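Local coordinates for CEL61B (Hypocrea jecorina, PDB 2VTC), which oxidatively cleaves the glycosidic bonds of cellulose with a copper-dependent active site, working as a lytic polysaccharide monooxygenase of family AA9, at residues Leu220-Pro223 with Thr224-Gly227. Numbering follows the deposited sequence.
Sequences LYKP and TDPG
K222 and D225 close a type I beta turn, with P223 and T224 at its corners, the amide N of D225 donating to O of K222 at 3.1 Å. The turn belongs to the loop that follows strand 215-216 of the beta-sandwich of this AA9 enzyme. The D225 side chain reaches back over the turn: CG stands anti to the carbonyl carbon (chi1 -75°), which carries OD2 to the backbone N of K222, 2.9 Å away. That N-H points almost straight at the oxygen but meets it from above the carboxylate plane. OD1 lies instead against the K222 side chain, 3.6 Å from CB, while the extended lysine chain leaves NZ 6.4 Å from OD1. Replacing D225 with an alanine is likely to leave the K222 amide without this acceptor and a bridging water without one of its two anchors. On the buried side, CB of L220 sits over the Y221 ring, 3.7 Å above its plane, and the Y221 OH bonds to E179 and Y116, tying the loop to the sheet. Y221 lies about 10 Å from copper ligand Y195, side chain to side chain. One water donates to the backbone O of L220 (3.2 Å) and to OD2 of D225 (2.7 Å).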
loop_
_atom_site.group_PDB
_atom_site.type_symbol
_atom_site.label_atom_id
_atom_site.label_comp_id
_atom_site.label_asym_id
_atom_site.label_seq_id
_atom_site.Cartn_x
_atom_site.Cartn_y
_atom_site.Cartn_z
ATOM N N LEU A 220 -7.479 10.717 2.334
ATOM C CA LEU A 220 -6.324 10.730 1.411
ATOM C C LEU A 220 -6.681 11.277 0.039
ATOM O O LEU A 220 -5.925 12.089 -0.518
ATOM C CB LEU A 220 -5.690 9.352 1.251
ATOM C CG LEU A 220 -5.044 8.752 2.497
ATOM C CD1 LEU A 220 -4.706 7.313 2.220
ATOM C CD2 LEU A 220 -3.778 9.513 2.961
ATOM N N TYR A 221 -7.832 10.840 -0.482
ATOM C CA TYR A 221 -8.208 11.088 -1.886
ATOM C C TYR A 221 -9.684 11.455 -2.058
ATOM O O TYR A 221 -10.544 10.959 -1.315
ATOM C CB TYR A 221 -8.009 9.824 -2.721
ATOM C CG TYR A 221 -6.712 9.102 -2.517
ATOM C CD1 TYR A 221 -5.506 9.734 -2.807
ATOM C CD2 TYR A 221 -6.690 7.768 -2.056
ATOM C CE1 TYR A 221 -4.300 9.073 -2.620
ATOM C CE2 TYR A 221 -5.488 7.087 -1.881
ATOM C CZ TYR A 221 -4.289 7.761 -2.169
ATOM O OH TYR A 221 -3.085 7.121 -2.018
ATOM N N LYS A 222 -9.951 12.303 -3.059
ATOM C CA LYS A 222 -11.317 12.640 -3.492
ATOM C C LYS A 222 -11.491 12.213 -4.965
ATOM O O LYS A 222 -10.513 12.198 -5.727
ATOM C CB LYS A 222 -11.604 14.138 -3.318
ATOM C CG LYS A 222 -11.571 14.604 -1.867
ATOM C CD LYS A 222 -12.195 15.974 -1.694
ATOM C CE LYS A 222 -11.923 16.530 -0.292
ATOM N NZ LYS A 222 -12.604 17.838 -0.032
ATOM N N PRO A 223 -12.721 11.827 -5.372
ATOM C CA PRO A 223 -12.931 11.353 -6.759
ATOM C C PRO A 223 -12.589 12.360 -7.865
ATOM O O PRO A 223 -12.409 11.950 -9.019
ATOM C CB PRO A 223 -14.422 11.011 -6.787
ATOM C CG PRO A 223 -14.735 10.689 -5.332
ATOM C CD PRO A 223 -13.964 11.726 -4.584
ATOM N N THR A 224 -12.480 13.631 -7.494
ATOM C CA THR A 224 -12.184 14.722 -8.445
ATOM C C THR A 224 -10.768 15.284 -8.365
ATOM O O THR A 224 -10.451 16.283 -9.042
ATOM C CB THR A 224 -13.173 15.897 -8.252
ATOM O OG1 THR A 224 -13.127 16.347 -6.886
ATOM C CG2 THR A 224 -14.616 15.471 -8.639
ATOM N N ASP A 225 -9.908 14.693 -7.531
ATOM C CA ASP A 225 -8.529 15.163 -7.443
ATOM C C ASP A 225 -7.831 15.082 -8.804
ATOM O O ASP A 225 -8.115 14.174 -9.591
ATOM C CB ASP A 225 -7.752 14.357 -6.404
ATOM C CG ASP A 225 -8.109 14.736 -4.966
ATOM O OD1 ASP A 225 -8.739 15.800 -4.711
ATOM O OD2 ASP A 225 -7.723 13.944 -4.076
ATOM N N PRO A 226 -6.918 16.040 -9.087
ATOM C CA PRO A 226 -6.285 16.107 -10.413
ATOM C C PRO A 226 -5.485 14.880 -10.887
ATOM O O PRO A 226 -5.346 14.683 -12.110
ATOM C CB PRO A 226 -5.412 17.378 -10.317
ATOM C CG PRO A 226 -5.175 17.579 -8.853
ATOM C CD PRO A 226 -6.479 17.148 -8.227
ATOM N N GLY A 227 -4.960 14.070 -9.955
ATOM C CA GLY A 227 -4.233 12.856 -10.296
ATOM C C GLY A 227 -5.075 11.602 -10.149
ATOM O O GLY A 227 -4.598 10.486 -10.387
HETATM O O HOH W 1 -7.731 14.501 -1.463
#